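Side-chain contacts in putative alpha-L-fucosidase (Bacteroides thetaiotaomicron, PDB 4H41), which is a putative alpha-L-fucosidase, probably a TIM-barrel glycoside hydrolase acting on host glycans: residues Trp127-Asp131 with Leu132-Ile136; Glu228-Asp231 with Gly232-Glu235. All coordinates share one frame; numbering follows the deposited sequence.

Both contacts are local, between neighbouring residues of the chain, on the outer part of one domain, a closed barrel of eight parallel strands in sequential order, ringed by helices. Contact 1 comes first along the chain, in the stretch that follows strand 115-119: it leaves helix 125-129 and leads into helix 136-151. Contact 2 comes later, at the C-terminal end of helix 219-233, shortly before strand 239-243. Their centres lie about 19 Å apart and their nearest atoms about 9 Å, without touching. Helix 173-187 is a neighbour of both, meeting Leu132 and Ile136 of contact 1 and Ile229 and Ile233 of contact 2, so two separate barrel connections pack against one helix.

Contact 1 (Trp127-Asp131 with Leu132-Ile136); sequences WDTGD and LSWEI. With NA (sodium ion), chain Q.
Asp131 and Ser133 carry the closest contact: the OG of Ser133 donates to Asp131 OD1 over 2.6 Å, and the backbone N of Ser133 reaches the same oxygen at 2.9 Å. The hydroxyl comes from the syn side of the carboxylate and the N-H from the anti side, both tilted nearly 30° out of its plane toward the same face. With CG anti to the backbone N (chi1 178°), Asp131 extends its carboxylate along the chain to where Ser133 can meet it. Ser133 OG also binds a sodium ion at 2.4 Å, which four further atoms from outside this turn help to coordinate.

CD1 of Trp134 lies 3.2 Å from Thr129 OG1, approached obliquely, and Asp131 O sits near the plane of the indole at its edge. The backbone N of Trp134 gives that same carbonyl a weak bond of 3.4 Å. Thr129 OG1 in turn accepts from Asp131 N at 3.1 Å, closing an ST turn, and is also bonded to Arg125 O in helix 125-129. Gly130 leaves this helix with positive phi, where a side chain would jam against the preceding carbonyl. Further back, a water joins Trp127 N to Glu135 OE2, which also accepts from Tyr126 N.

With an alanine in place of Asp131, both Ser133 donors would probably lose their shared acceptor, and the hydroxyl hydrogen its fixed direction, though the oxygen would still be on the sodium. Asp131, Ser133, Trp134 and Ile136 also line the site of a bound polyether, probably from the crystallisation liquor. The carboxylate takes the hydroxyl hydrogen, which leaves the oxygen of Ser133 to the sodium.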
loop_
_atom_site.group_PDB
_atom_site.type_symbol
_atom_site.label_atom_id
_atom_site.label_comp_id
_atom_site.label_asym_id
_atom_site.label_seq_id
_atom_site.Cartn_x
_atom_site.Cartn_y
_atom_site.Cartn_z
ATOM N N TRP B 127 1.837 -7.452 -24.993
ATOM C CA TRP B 127 1.833 -8.054 -23.639
ATOM C C TRP B 127 1.134 -9.432 -23.631
ATOM O O TRP B 127 1.567 -10.326 -22.921
ATOM C CB TRP B 127 1.165 -7.130 -22.629
ATOM C CG TRP B 127 1.943 -5.872 -22.391
ATOM C CD1 TRP B 127 1.532 -4.597 -22.639
ATOM C CD2 TRP B 127 3.294 -5.778 -21.922
ATOM N NE1 TRP B 127 2.526 -3.709 -22.328
ATOM C CE2 TRP B 127 3.635 -4.406 -21.911
ATOM C CE3 TRP B 127 4.252 -6.719 -21.481
ATOM C CZ2 TRP B 127 4.896 -3.950 -21.504
ATOM C CZ3 TRP B 127 5.499 -6.253 -21.048
ATOM C CH2 TRP B 127 5.781 -4.883 -20.998
ATOM N N ASP B 128 0.099 -9.602 -24.438
ATOM C CA ASP B 128 -0.635 -10.863 -24.505
ATOM C C ASP B 128 0.042 -11.950 -25.356
ATOM O O ASP B 128 -0.352 -13.105 -25.241
ATOM C CB ASP B 128 -2.047 -10.612 -25.048
ATOM C CG ASP B 128 -2.905 -9.784 -24.110
ATOM O OD1 ASP B 128 -2.506 -9.610 -22.942
ATOM O OD2 ASP B 128 -3.924 -9.225 -24.573
ATOM N N THR B 129 1.001 -11.606 -26.234
ATOM C CA THR B 129 1.621 -12.582 -27.148
ATOM C C THR B 129 3.139 -12.711 -27.073
ATOM O O THR B 129 3.665 -13.733 -27.491
ATOM C CB THR B 129 1.307 -12.185 -28.595
ATOM O OG1 THR B 129 1.919 -10.916 -28.889
ATOM C CG2 THR B 129 -0.200 -12.179 -28.900
ATOM N N GLY B 130 3.830 -11.649 -26.686
ATOM C CA GLY B 130 5.287 -11.616 -26.694
ATOM C C GLY B 130 5.854 -11.137 -28.008
ATOM O O GLY B 130 7.081 -11.074 -28.150
ATOM N N ASP B 131 4.990 -10.741 -28.977
ATOM C CA ASP B 131 5.448 -10.297 -30.294
ATOM C C ASP B 131 5.215 -8.798 -30.388
ATOM O O ASP B 131 4.077 -8.340 -30.473
ATOM C CB ASP B 131 4.733 -11.075 -31.394
ATOM C CG ASP B 131 5.069 -10.681 -32.821
ATOM O OD1 ASP B 131 5.689 -9.633 -33.016
ATOM O OD2 ASP B 131 4.697 -11.426 -33.738
ATOM N N LEU B 132 6.296 -8.021 -30.376
ATOM C CA LEU B 132 6.162 -6.555 -30.370
ATOM C C LEU B 132 5.680 -5.985 -31.692
ATOM O O LEU B 132 5.171 -4.865 -31.696
ATOM C CB LEU B 132 7.497 -5.897 -29.983
ATOM C CG LEU B 132 7.475 -4.402 -29.633
ATOM C CD1 LEU B 132 6.437 -4.058 -28.610
ATOM C CD2 LEU B 132 8.832 -3.955 -29.131
ATOM N N SER B 133 5.772 -6.748 -32.790
ATOM C CA SER B 133 5.363 -6.249 -34.107
ATOM C C SER B 133 3.850 -5.969 -34.152
ATOM O O SER B 133 3.435 -5.202 -35.018
ATOM C CB SER B 133 5.819 -7.201 -35.218
ATOM O OG SER B 133 5.089 -8.410 -35.219
ATOM N N TRP B 134 3.021 -6.524 -33.205
ATOM C CA TRP B 134 1.590 -6.211 -33.129
ATOM C C TRP B 134 1.322 -4.739 -32.820
ATOM O O TRP B 134 0.231 -4.254 -33.106
ATOM C CB TRP B 134 0.885 -7.030 -32.033
ATOM C CG TRP B 134 0.699 -8.468 -32.354
ATOM C CD1 TRP B 134 1.271 -9.527 -31.726
ATOM C CD2 TRP B 134 -0.211 -9.015 -33.316
ATOM N NE1 TRP B 134 0.857 -10.704 -32.304
ATOM C CE2 TRP B 134 -0.060 -10.419 -33.280
ATOM C CE3 TRP B 134 -1.122 -8.452 -34.221
ATOM C CZ2 TRP B 134 -0.804 -11.271 -34.099
ATOM C CZ3 TRP B 134 -1.853 -9.299 -35.048
ATOM C CH2 TRP B 134 -1.628 -10.684 -35.043
ATOM N N GLU B 135 2.291 -4.022 -32.220
ATOM C CA GLU B 135 2.078 -2.627 -31.838
ATOM C C GLU B 135 2.259 -1.639 -32.983
ATOM O O GLU B 135 1.922 -0.459 -32.844
ATOM C CB GLU B 135 3.024 -2.289 -30.688
ATOM C CG GLU B 135 2.786 -3.134 -29.430
ATOM C CD GLU B 135 1.367 -3.036 -28.900
ATOM O OE1 GLU B 135 0.742 -1.968 -29.088
ATOM O OE2 GLU B 135 0.823 -4.065 -28.447
ATOM N N ILE B 136 2.778 -2.092 -34.111
ATOM C CA ILE B 136 3.054 -1.187 -35.221
ATOM C C ILE B 136 1.780 -0.575 -35.813
ATOM O O ILE B 136 1.741 0.638 -36.010
ATOM C CB ILE B 136 3.840 -1.911 -36.341
ATOM C CG1 ILE B 136 5.207 -2.459 -35.834
ATOM C CG2 ILE B 136 4.070 -0.944 -37.526
ATOM C CD1 ILE B 136 5.810 -3.452 -36.757
HETATM NA NA NA Q . 5.095 -9.159 -37.540
HETATM O O HOH W 1 1.076 -4.618 -25.738
#

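Contact 2 (Glu228-Asp231 with Gly232-Glu235); sequences EIFD and GIHE
Gly232 N donates to Glu228 O over 3.2 Å as an alpha-helical bond, while Phe230 O accepts from both Ile233 N and His234 N as helix 219-233 runs out. His234 N lies in the carbonyl plane of Phe230, 3.0 Å from Phe230 O, whereas Ile233 N stands well above that plane, 67° out of it. Ile229 O receives weak bonds from Gly232 N and Ile233 N.

Among the side chains, Ile229 and Ile233 lie alongside each other and point the same way, with Ile229 CG2 3.9 Å from Ile233 CD1. Ile233 CD1 also approaches the edge of the Phe230 ring, 4.1 Å from Phe230 CD1. Ile233 CG1 sits between the backbone N and the carbonyl carbon (chi1 74°), which folds CG1 back to 3.5 Å from Ile229 O and brings CD1 between the two earlier side chains. Ile229 and Ile233 pack on helix 173-187, where Ile229 meets Ile174 and Ile233 meets Phe177, while Phe230 reaches Cys240 and Phe242 of strand 239-243.

The CD2 of His234 comes 3.4 Å from Asp231 O, with Phe230 O also at the ring edge, and Glu235 CG lies over one face of the imidazole, offset toward the rim. One water donates to Asp231 OD1 and lies 2.8 Å from His234 NE2, bridging Asp231 OD1 and His234 NE2, which are 5.0 Å apart. Gly232 O accepts a hydrogen bond from Arg178 NH1 on helix 173-187.

The helix end therefore divides its chemistry, with hydrocarbon packed inward and the aspartate-histidine pair joined through water outside. A carboxylate this near would probably favour a protonated imidazole, though the intervening water and the distance should keep that effect modest.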
loop_
_atom_site.group_PDB
_atom_site.type_symbol
_atom_site.label_atom_id
_atom_site.label_comp_id
_atom_site.label_asym_id
_atom_site.label_seq_id
_atom_site.Cartn_x
_atom_site.Cartn_y
_atom_site.Cartn_z
ATOM N N GLU B 228 22.852 -6.722 -30.857
ATOM C CA GLU B 228 22.016 -6.991 -32.026
ATOM C C GLU B 228 20.859 -6.002 -32.142
ATOM O O GLU B 228 20.532 -5.564 -33.247
ATOM C CB GLU B 228 21.428 -8.414 -31.964
ATOM C CG GLU B 228 22.479 -9.493 -32.105
ATOM C CD GLU B 228 21.936 -10.896 -32.306
ATOM O OE1 GLU B 228 21.213 -11.111 -33.306
ATOM O OE2 GLU B 228 22.269 -11.790 -31.495
ATOM N N ILE B 229 20.228 -5.668 -31.025
ATOM C CA ILE B 229 19.095 -4.748 -31.051
ATOM C C ILE B 229 19.572 -3.376 -31.473
ATOM O O ILE B 229 19.009 -2.820 -32.413
ATOM C CB ILE B 229 18.331 -4.722 -29.701
ATOM C CG1 ILE B 229 17.644 -6.062 -29.491
ATOM C CG2 ILE B 229 17.319 -3.596 -29.672
ATOM C CD1 ILE B 229 17.383 -6.372 -28.049
ATOM N N PHE B 230 20.618 -2.851 -30.818
ATOM C CA PHE B 230 21.127 -1.518 -31.158
ATOM C C PHE B 230 21.629 -1.447 -32.602
ATOM O O PHE B 230 21.307 -0.478 -33.268
ATOM C CB PHE B 230 22.167 -1.039 -30.191
ATOM C CG PHE B 230 21.664 -0.774 -28.793
ATOM C CD1 PHE B 230 20.375 -0.291 -28.562
ATOM C CD2 PHE B 230 22.460 -1.031 -27.707
ATOM C CE1 PHE B 230 19.932 -0.047 -27.262
ATOM C CE2 PHE B 230 21.996 -0.819 -26.413
ATOM C CZ PHE B 230 20.757 -0.284 -26.206
ATOM N N ASP B 231 22.237 -2.522 -33.125
ATOM C CA ASP B 231 22.644 -2.589 -34.532
ATOM C C ASP B 231 21.447 -2.368 -35.456
ATOM O O ASP B 231 21.574 -1.663 -36.465
ATOM C CB ASP B 231 23.316 -3.939 -34.835
ATOM C CG ASP B 231 23.865 -4.014 -36.250
ATOM O OD1 ASP B 231 24.653 -3.127 -36.628
ATOM O OD2 ASP B 231 23.388 -4.855 -37.020
ATOM N N GLY B 232 20.302 -2.951 -35.112
ATOM C CA GLY B 232 19.093 -2.831 -35.910
ATOM C C GLY B 232 18.314 -1.538 -35.776
ATOM O O GLY B 232 17.650 -1.138 -36.728
ATOM N N ILE B 233 18.408 -0.842 -34.641
ATOM C CA ILE B 233 17.527 0.325 -34.403
ATOM C C ILE B 233 18.206 1.677 -34.299
ATOM O O ILE B 233 17.485 2.679 -34.265
ATOM C CB ILE B 233 16.699 0.086 -33.100
ATOM C CG1 ILE B 233 17.539 0.245 -31.788
ATOM C CG2 ILE B 233 16.011 -1.270 -33.136
ATOM C CD1 ILE B 233 16.776 0.221 -30.477
ATOM N N HIS B 234 19.526 1.748 -34.165
ATOM C CA HIS B 234 20.195 3.012 -33.869
ATOM C C HIS B 234 19.964 4.133 -34.902
ATOM O O HIS B 234 20.133 5.289 -34.540
ATOM C CB HIS B 234 21.713 2.822 -33.695
ATOM C CG HIS B 234 22.439 2.574 -34.976
ATOM N ND1 HIS B 234 23.039 3.608 -35.676
ATOM C CD2 HIS B 234 22.617 1.427 -35.664
ATOM C CE1 HIS B 234 23.570 3.055 -36.760
ATOM N NE2 HIS B 234 23.355 1.748 -36.788
ATOM N N GLU B 235 19.590 3.829 -36.138
ATOM C CA GLU B 235 19.392 4.898 -37.119
ATOM C C GLU B 235 18.125 5.687 -36.850
ATOM O O GLU B 235 18.049 6.822 -37.288
ATOM C CB GLU B 235 19.421 4.392 -38.546
ATOM C CG GLU B 235 20.799 3.878 -38.921
ATOM C CD GLU B 235 21.035 3.533 -40.384
ATOM O OE1 GLU B 235 20.277 4.022 -41.253
ATOM O OE2 GLU B 235 21.999 2.785 -40.663
HETATM O O HOH W 2 24.443 -0.628 -37.833
#